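Local coordinates for protein hydrazine synthase subunit beta (Candidatus Kuenenia stuttgartiensis, PDB 5C2V) that forms part of the hydrazine synthase complex, which condenses nitric oxide with ammonium, and may modulate passage of the hydroxylamine intermediate between the gamma and alpha active sites, at residues L246-Y257 with I270-L281; D11-T19 with A337-T345. All blocks are in the same frame, centred on the assembly; numbering follows the deposited sequence.

Contact 1: residues L246-Y257 with I270-L281; sequences LDDLNNYDGNPY and IGVRGMHRVTIL
With CG set between its backbone N and carbonyl carbon (chi1 64°) and an extended chain beyond, Arg277 carries its guanidinium to the carboxamide of Asn251, whose CG is anti to the backbone N (chi1 -157°). The contact lies at the entry to the sixth blade of a seven-bladed beta-propeller: residues 246-257 lead from the last strand of the fifth blade into the first strand of the sixth, and residues 270-281 run from the end of its second strand through the turn and along its third. Asn251 OD1 accepts from both terminal nitrogens of Arg277, NH2 at 2.9 Å and NH1 at 3.1 Å, and lies at the guanidinium edge, whereas NH2 stands above the amide plane. Asp253 adds a salt bridge to Arg277 through OD1, its carboxylate almost perpendicular to the guanidinium, although the place of OD1 is uncertain. The other oxygen, OD2, receives Thr279 OG1 at 3.1 Å from above the carboxylate plane. In the second shell, Asp247 OD1 accepts the backbone N of Asp253 and helps to position it. Farther along, Leu246 CD2 meets Ile270 CD1 tip to tip at 3.7 Å and crosses Leu281.

Backbone pairing begins where the entering loop becomes a strand. Gly254 O accepts Gly274 N and Asn255 O accepts Arg273 N, followed by the antiparallel non-hydrogen-bonded pair Pro256-Val272. Opposite Val272, His276 and Arg277 make a G1 beta bulge at the turn. Tyr257 N then donates to Gly271 O in a nearly straight bond (2.8 Å, 174°). The gamma subunit covers this end, its Glu69 binding Tyr257 OH and its Ser65 the amide of Asn255. In a CH-pi contact, Arg273 CD sits over the middle of the Tyr257 ring, 3.5 Å from its centroid.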
# COMPACT_ATOMS: atom_id res chain seq x y z
N LEU B 246 -15.77 -28.33 -8.19
CA LEU B 246 -17.03 -27.90 -8.81
C LEU B 246 -17.77 -26.81 -8.02
O LEU B 246 -18.81 -26.33 -8.46
CB LEU B 246 -17.95 -29.10 -9.03
CG LEU B 246 -17.50 -30.06 -10.13
CD1 LEU B 246 -18.26 -31.37 -10.04
CD2 LEU B 246 -17.70 -29.41 -11.49
N ASP B 247 -17.24 -26.43 -6.87
CA ASP B 247 -18.01 -25.62 -5.92
C ASP B 247 -17.58 -24.16 -5.82
O ASP B 247 -16.40 -23.83 -5.97
CB ASP B 247 -17.92 -26.24 -4.52
CG ASP B 247 -18.33 -27.70 -4.50
OD1 ASP B 247 -19.36 -28.04 -5.13
OD2 ASP B 247 -17.64 -28.50 -3.84
N ASP B 248 -18.55 -23.29 -5.57
CA ASP B 248 -18.26 -21.93 -5.12
C ASP B 248 -18.03 -21.98 -3.62
O ASP B 248 -18.12 -23.05 -3.01
CB ASP B 248 -19.40 -20.97 -5.46
CG ASP B 248 -19.64 -20.83 -6.95
OD1 ASP B 248 -18.70 -21.10 -7.73
OD2 ASP B 248 -20.76 -20.45 -7.35
N LEU B 249 -17.73 -20.83 -3.01
CA LEU B 249 -17.54 -20.79 -1.57
C LEU B 249 -18.86 -21.09 -0.86
O LEU B 249 -18.93 -21.98 -0.02
CB LEU B 249 -17.01 -19.43 -1.13
CG LEU B 249 -16.80 -19.26 0.38
CD1 LEU B 249 -15.70 -20.18 0.88
CD2 LEU B 249 -16.51 -17.81 0.74
N ASN B 250 -19.89 -20.33 -1.20
CA ASN B 250 -21.22 -20.52 -0.63
C ASN B 250 -22.18 -21.33 -1.50
O ASN B 250 -23.34 -21.52 -1.13
CB ASN B 250 -21.83 -19.15 -0.29
CG ASN B 250 -20.99 -18.37 0.70
OD1 ASN B 250 -21.10 -18.57 1.91
ND2 ASN B 250 -20.14 -17.49 0.20
N ASN B 251 -21.72 -21.80 -2.66
CA ASN B 251 -22.56 -22.59 -3.56
C ASN B 251 -21.86 -23.87 -4.02
O ASN B 251 -20.82 -23.82 -4.67
CB ASN B 251 -22.98 -21.75 -4.77
CG ASN B 251 -24.25 -22.27 -5.43
OD1 ASN B 251 -24.54 -23.46 -5.38
ND2 ASN B 251 -25.00 -21.37 -6.05
N TYR B 252 -22.45 -25.01 -3.69
CA TYR B 252 -21.84 -26.30 -3.97
C TYR B 252 -22.69 -27.11 -4.94
O TYR B 252 -23.91 -26.94 -4.98
CB TYR B 252 -21.63 -27.09 -2.67
CG TYR B 252 -20.67 -26.44 -1.70
CD1 TYR B 252 -21.02 -25.29 -1.00
CD2 TYR B 252 -19.41 -26.98 -1.47
CE1 TYR B 252 -20.15 -24.70 -0.12
CE2 TYR B 252 -18.53 -26.39 -0.58
CZ TYR B 252 -18.90 -25.25 0.09
OH TYR B 252 -18.03 -24.65 0.97
N ASP B 253 -22.07 -28.01 -5.70
CA ASP B 253 -22.86 -28.89 -6.55
C ASP B 253 -22.96 -30.25 -5.88
O ASP B 253 -22.02 -31.03 -5.93
CB ASP B 253 -22.21 -29.05 -7.93
CG ASP B 253 -22.35 -27.81 -8.79
OD1 ASP B 253 -23.39 -27.13 -8.70
OD2 ASP B 253 -21.42 -27.53 -9.57
N GLY B 254 -24.12 -30.56 -5.31
CA GLY B 254 -24.28 -31.79 -4.56
C GLY B 254 -24.28 -33.03 -5.42
O GLY B 254 -25.09 -33.13 -6.34
N ASN B 255 -23.40 -33.98 -5.11
CA ASN B 255 -23.40 -35.28 -5.77
C ASN B 255 -23.43 -35.21 -7.30
O ASN B 255 -24.47 -35.47 -7.90
CB ASN B 255 -24.59 -36.11 -5.27
CG ASN B 255 -24.64 -36.21 -3.76
OD1 ASN B 255 -25.60 -35.77 -3.13
ND2 ASN B 255 -23.61 -36.81 -3.18
N PRO B 256 -22.31 -34.82 -7.92
CA PRO B 256 -22.27 -34.83 -9.39
C PRO B 256 -22.34 -36.26 -9.93
O PRO B 256 -21.65 -37.13 -9.40
CB PRO B 256 -20.92 -34.19 -9.70
CG PRO B 256 -20.07 -34.51 -8.51
CD PRO B 256 -21.01 -34.46 -7.33
N TYR B 257 -23.16 -36.51 -10.95
CA TYR B 257 -23.36 -37.88 -11.42
C TYR B 257 -23.00 -38.13 -12.88
O TYR B 257 -21.96 -38.70 -13.18
CB TYR B 257 -24.82 -38.29 -11.22
CG TYR B 257 -25.11 -38.97 -9.90
CD1 TYR B 257 -24.84 -38.33 -8.70
CD2 TYR B 257 -25.69 -40.23 -9.87
CE1 TYR B 257 -25.12 -38.94 -7.50
CE2 TYR B 257 -25.97 -40.85 -8.66
CZ TYR B 257 -25.69 -40.20 -7.48
OH TYR B 257 -25.96 -40.80 -6.28
N ILE B 270 -22.32 -31.79 -16.78
CA ILE B 270 -22.39 -32.58 -15.56
C ILE B 270 -23.76 -32.51 -14.89
O ILE B 270 -24.18 -31.45 -14.44
CB ILE B 270 -21.34 -32.13 -14.53
CG1 ILE B 270 -19.93 -32.25 -15.11
CG2 ILE B 270 -21.46 -32.93 -13.24
CD1 ILE B 270 -18.84 -31.76 -14.18
N GLY B 271 -24.45 -33.65 -14.84
CA GLY B 271 -25.67 -33.73 -14.06
C GLY B 271 -25.35 -33.61 -12.58
O GLY B 271 -24.57 -34.39 -12.04
N VAL B 272 -25.97 -32.64 -11.93
CA VAL B 272 -25.83 -32.47 -10.49
C VAL B 272 -27.15 -32.86 -9.84
O VAL B 272 -28.15 -32.12 -9.93
CB VAL B 272 -25.45 -31.03 -10.10
CG1 VAL B 272 -25.14 -30.95 -8.62
CG2 VAL B 272 -24.26 -30.56 -10.92
N ARG B 273 -27.12 -34.01 -9.17
CA ARG B 273 -28.31 -34.71 -8.71
C ARG B 273 -28.87 -34.11 -7.43
O ARG B 273 -30.08 -33.95 -7.28
CB ARG B 273 -27.97 -36.18 -8.51
CG ARG B 273 -29.17 -37.12 -8.48
CD ARG B 273 -28.70 -38.55 -8.22
NE ARG B 273 -29.73 -39.54 -8.53
CZ ARG B 273 -30.61 -40.00 -7.65
NH1 ARG B 273 -30.59 -39.56 -6.40
NH2 ARG B 273 -31.51 -40.90 -8.02
N GLY B 274 -27.97 -33.77 -6.50
CA GLY B 274 -28.37 -33.19 -5.24
C GLY B 274 -28.90 -31.78 -5.40
O GLY B 274 -29.88 -31.40 -4.76
N MET B 275 -28.25 -31.01 -6.26
CA MET B 275 -28.63 -29.62 -6.48
C MET B 275 -29.56 -29.43 -7.68
O MET B 275 -29.90 -28.31 -8.02
CB MET B 275 -27.39 -28.74 -6.64
CG MET B 275 -26.61 -28.57 -5.36
SD MET B 275 -27.66 -28.13 -3.96
CE MET B 275 -28.15 -26.47 -4.41
N HIS B 276 -29.94 -30.54 -8.31
CA HIS B 276 -30.93 -30.52 -9.39
C HIS B 276 -30.58 -29.56 -10.52
O HIS B 276 -31.41 -28.75 -10.92
CB HIS B 276 -32.31 -30.16 -8.85
CG HIS B 276 -32.64 -30.82 -7.54
ND1 HIS B 276 -32.69 -32.19 -7.39
CD2 HIS B 276 -32.94 -30.29 -6.33
CE1 HIS B 276 -33.00 -32.47 -6.14
NE2 HIS B 276 -33.16 -31.35 -5.48
N ARG B 277 -29.36 -29.64 -11.05
CA ARG B 277 -28.97 -28.70 -12.10
C ARG B 277 -27.87 -29.25 -12.98
O ARG B 277 -27.14 -30.14 -12.58
CB ARG B 277 -28.53 -27.37 -11.48
CG ARG B 277 -27.29 -27.48 -10.62
CD ARG B 277 -27.16 -26.28 -9.69
NE ARG B 277 -25.91 -26.31 -8.93
CZ ARG B 277 -25.65 -25.53 -7.89
NH1 ARG B 277 -26.55 -24.66 -7.47
NH2 ARG B 277 -24.48 -25.63 -7.26
N VAL B 278 -27.73 -28.70 -14.19
CA VAL B 278 -26.67 -29.15 -15.08
C VAL B 278 -25.53 -28.14 -15.13
O VAL B 278 -25.72 -26.99 -15.53
CB VAL B 278 -27.19 -29.39 -16.51
CG1 VAL B 278 -26.04 -29.75 -17.44
CG2 VAL B 278 -28.25 -30.48 -16.51
N THR B 279 -24.35 -28.57 -14.70
CA THR B 279 -23.17 -27.71 -14.71
C THR B 279 -22.40 -27.87 -16.01
O THR B 279 -21.92 -28.95 -16.34
CB THR B 279 -22.25 -28.01 -13.52
OG1 THR B 279 -22.86 -27.53 -12.31
CG2 THR B 279 -20.91 -27.31 -13.70
N ILE B 280 -22.28 -26.77 -16.75
CA ILE B 280 -21.57 -26.76 -18.02
C ILE B 280 -20.24 -26.02 -17.89
O ILE B 280 -20.21 -24.85 -17.47
CB ILE B 280 -22.40 -26.11 -19.14
CG1 ILE B 280 -23.82 -26.69 -19.14
CG2 ILE B 280 -21.73 -26.30 -20.49
CD1 ILE B 280 -24.74 -26.04 -20.15
N LEU B 281 -19.16 -26.70 -18.26
CA LEU B 281 -17.81 -26.17 -18.13
C LEU B 281 -17.12 -26.02 -19.49
O LEU B 281 -17.42 -26.75 -20.43
CB LEU B 281 -16.97 -27.07 -17.23
CG LEU B 281 -17.52 -27.38 -15.84
CD1 LEU B 281 -16.60 -28.36 -15.11
CD2 LEU B 281 -17.70 -26.11 -15.03
O HOH W 1 -27.94 -39.33 -4.92

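Contact 2: residues D11-T19 with A337-T345; sequences DLPGPFHIT and ANYFSNNVT
One backbone-to-side-chain hydrogen bond joins the two segments: Gly14 N donates to Asn342 OD1 at 2.9 Å, arriving tilted from the amide plane. Asn342 CG lies anti to its carbonyl carbon (chi1 -66°), which directs the amide to the Gly14 backbone and lays ND2 against Leu12, 3.4 Å from its CD1. The same ND2 is held by Ala13 O of the gamma subunit.

Weaker polar contacts lie nearby. Gly14 CA points a C-H at Tyr339 O (3.5 Å), Pro15 CD lies 3.4 Å from Asn338 O, and Pro15 O lies at the edge of the Tyr339 ring, whose hydroxyl binds Gln47 of the gamma subunit.

The apolar contacts follow the strands. Ala337 CB touches Pro15 CB at 4.3 Å and Ile18 CB at 4.0 Å. Farther out, Ile18 CD1 reaches Val344 CG1 tip to tip, also at 4.0 Å.

Within residues 337-345, Asn338 ND2 donates to both Asn343 OD1 and Thr345 OG1, tying the two hairpin strands together beside a G1 beta bulge in which Asn342 and Asn343 face Asn338. Residues 343-345 also pair with a gamma-subunit strand, which extends the three-stranded last blade. Packing of the first blade against the last in this way closes the ring of a seven-bladed beta-propeller.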
# COMPACT_ATOMS: atom_id res chain seq x y z
N ASP B 11 -46.31 -46.17 -9.28
CA ASP B 11 -46.75 -46.09 -10.67
C ASP B 11 -45.79 -45.26 -11.52
O ASP B 11 -45.92 -45.19 -12.74
CB ASP B 11 -48.16 -45.51 -10.77
CG ASP B 11 -49.18 -46.32 -9.98
OD1 ASP B 11 -48.98 -47.54 -9.82
OD2 ASP B 11 -50.18 -45.72 -9.53
N LEU B 12 -44.83 -44.63 -10.85
CA LEU B 12 -43.92 -43.70 -11.51
C LEU B 12 -42.68 -44.39 -12.07
O LEU B 12 -42.08 -45.24 -11.41
CB LEU B 12 -43.50 -42.60 -10.53
CG LEU B 12 -44.67 -41.87 -9.86
CD1 LEU B 12 -44.16 -40.85 -8.85
CD2 LEU B 12 -45.55 -41.20 -10.90
N PRO B 13 -42.29 -44.03 -13.31
CA PRO B 13 -41.15 -44.64 -14.01
C PRO B 13 -39.80 -44.36 -13.35
O PRO B 13 -38.97 -45.28 -13.28
CB PRO B 13 -41.21 -43.99 -15.40
CG PRO B 13 -41.94 -42.71 -15.19
CD PRO B 13 -42.95 -43.00 -14.12
N GLY B 14 -39.57 -43.14 -12.87
CA GLY B 14 -38.34 -42.84 -12.16
C GLY B 14 -37.07 -42.92 -12.98
O GLY B 14 -36.20 -43.73 -12.67
N PRO B 15 -36.97 -42.12 -14.07
CA PRO B 15 -35.84 -42.33 -14.98
C PRO B 15 -34.47 -42.23 -14.31
O PRO B 15 -34.15 -41.21 -13.69
CB PRO B 15 -35.99 -41.19 -16.00
CG PRO B 15 -37.40 -40.71 -15.85
CD PRO B 15 -37.76 -40.93 -14.42
N PHE B 16 -33.67 -43.29 -14.43
CA PHE B 16 -32.31 -43.32 -13.90
C PHE B 16 -31.18 -43.01 -14.88
O PHE B 16 -30.05 -42.76 -14.46
CB PHE B 16 -32.07 -44.69 -13.27
CG PHE B 16 -31.05 -44.68 -12.17
CD1 PHE B 16 -31.37 -44.15 -10.93
CD2 PHE B 16 -29.79 -45.22 -12.37
CE1 PHE B 16 -30.44 -44.14 -9.91
CE2 PHE B 16 -28.86 -45.21 -11.35
CZ PHE B 16 -29.18 -44.68 -10.12
N HIS B 17 -31.47 -43.02 -16.18
CA HIS B 17 -30.42 -42.93 -17.19
C HIS B 17 -30.98 -42.48 -18.52
O HIS B 17 -32.18 -42.61 -18.78
CB HIS B 17 -29.72 -44.29 -17.33
CG HIS B 17 -28.46 -44.26 -18.15
ND1 HIS B 17 -28.47 -44.38 -19.53
CD2 HIS B 17 -27.17 -44.12 -17.79
CE1 HIS B 17 -27.23 -44.32 -19.98
NE2 HIS B 17 -26.42 -44.16 -18.95
N ILE B 18 -30.12 -41.95 -19.39
CA ILE B 18 -30.55 -41.56 -20.72
C ILE B 18 -29.40 -41.64 -21.73
O ILE B 18 -28.24 -41.44 -21.38
CB ILE B 18 -31.16 -40.13 -20.71
CG1 ILE B 18 -31.93 -39.86 -22.00
CG2 ILE B 18 -30.08 -39.08 -20.46
CD1 ILE B 18 -32.67 -38.54 -22.00
N THR B 19 -29.74 -41.97 -22.97
CA THR B 19 -28.76 -41.99 -24.05
C THR B 19 -29.46 -41.65 -25.36
O THR B 19 -30.67 -41.42 -25.38
CB THR B 19 -28.07 -43.37 -24.18
OG1 THR B 19 -27.07 -43.31 -25.20
CG2 THR B 19 -29.08 -44.45 -24.52
N ALA B 337 -31.99 -36.45 -17.53
CA ALA B 337 -33.03 -37.33 -17.01
C ALA B 337 -33.28 -37.10 -15.52
O ALA B 337 -32.38 -37.27 -14.69
CB ALA B 337 -32.67 -38.78 -17.26
N ASN B 338 -34.51 -36.73 -15.19
CA ASN B 338 -34.91 -36.41 -13.82
C ASN B 338 -35.83 -37.48 -13.22
O ASN B 338 -36.97 -37.68 -13.68
CB ASN B 338 -35.61 -35.05 -13.78
CG ASN B 338 -34.85 -33.99 -14.56
OD1 ASN B 338 -33.62 -33.96 -14.54
ND2 ASN B 338 -35.58 -33.13 -15.26
N TYR B 339 -35.30 -38.15 -12.20
CA TYR B 339 -35.93 -39.29 -11.53
C TYR B 339 -37.20 -38.93 -10.77
O TYR B 339 -38.25 -39.52 -11.00
CB TYR B 339 -34.91 -39.92 -10.56
CG TYR B 339 -35.46 -41.04 -9.69
CD1 TYR B 339 -35.96 -40.77 -8.42
CD2 TYR B 339 -35.44 -42.35 -10.12
CE1 TYR B 339 -36.44 -41.79 -7.61
CE2 TYR B 339 -35.92 -43.38 -9.32
CZ TYR B 339 -36.42 -43.09 -8.07
OH TYR B 339 -36.91 -44.10 -7.28
N PHE B 340 -37.10 -37.97 -9.86
CA PHE B 340 -38.22 -37.62 -8.99
C PHE B 340 -39.32 -36.89 -9.76
O PHE B 340 -40.50 -37.13 -9.52
CB PHE B 340 -37.74 -36.76 -7.82
CG PHE B 340 -36.80 -37.47 -6.89
CD1 PHE B 340 -37.26 -38.47 -6.05
CD2 PHE B 340 -35.45 -37.14 -6.86
CE1 PHE B 340 -36.39 -39.13 -5.19
CE2 PHE B 340 -34.58 -37.79 -6.01
CZ PHE B 340 -35.05 -38.79 -5.18
N SER B 341 -38.92 -36.02 -10.67
CA SER B 341 -39.88 -35.27 -11.48
C SER B 341 -40.41 -36.13 -12.63
O SER B 341 -41.35 -35.73 -13.32
CB SER B 341 -39.24 -33.99 -12.02
OG SER B 341 -38.86 -33.13 -10.96
N ASN B 342 -39.79 -37.29 -12.82
CA ASN B 342 -40.18 -38.23 -13.87
C ASN B 342 -40.19 -37.60 -15.26
O ASN B 342 -41.15 -37.77 -16.01
CB ASN B 342 -41.56 -38.83 -13.58
CG ASN B 342 -41.57 -39.69 -12.34
OD1 ASN B 342 -40.69 -40.53 -12.14
ND2 ASN B 342 -42.57 -39.50 -11.49
N ASN B 343 -39.13 -36.87 -15.60
CA ASN B 343 -39.13 -36.18 -16.89
C ASN B 343 -37.74 -35.92 -17.45
O ASN B 343 -36.75 -36.32 -16.86
CB ASN B 343 -39.91 -34.86 -16.79
CG ASN B 343 -39.44 -33.98 -15.65
OD1 ASN B 343 -38.32 -34.13 -15.16
ND2 ASN B 343 -40.30 -33.06 -15.23
N VAL B 344 -37.67 -35.25 -18.59
CA VAL B 344 -36.39 -34.93 -19.21
C VAL B 344 -36.30 -33.45 -19.55
O VAL B 344 -37.17 -32.91 -20.23
CB VAL B 344 -36.14 -35.77 -20.49
CG1 VAL B 344 -34.87 -35.31 -21.18
CG2 VAL B 344 -36.07 -37.25 -20.15
N THR B 345 -35.23 -32.81 -19.08
CA THR B 345 -35.00 -31.40 -19.38
C THR B 345 -34.17 -31.25 -20.65
O THR B 345 -33.11 -31.86 -20.80
CB THR B 345 -34.29 -30.69 -18.22
OG1 THR B 345 -35.13 -30.73 -17.05
CG2 THR B 345 -34.01 -29.23 -18.57

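Contact 1 is buried throughout, contact 2 largely so, with Leu12 and Pro13 at a partly exposed edge. The gamma subunit covers both, their centres about 18 Å apart; the alpha subunit also borders contact 1 but barely touches contact 2. Contact 1 holds the entering loop and first strand to the blade's second and third strands, through charged groups, paired backbones and an arginine-tyrosine contact. Contact 2 holds separate blades from the two ends of the chain and relies mainly on aliphatic and proline packing, a tyrosine ring and one asparagine. Each uses a hairpin with a G1 bulge. They meet where Arg273 NH2 packs 3.9 Å from Phe16 CE1, so the sixth blade also touches the seam between first and last.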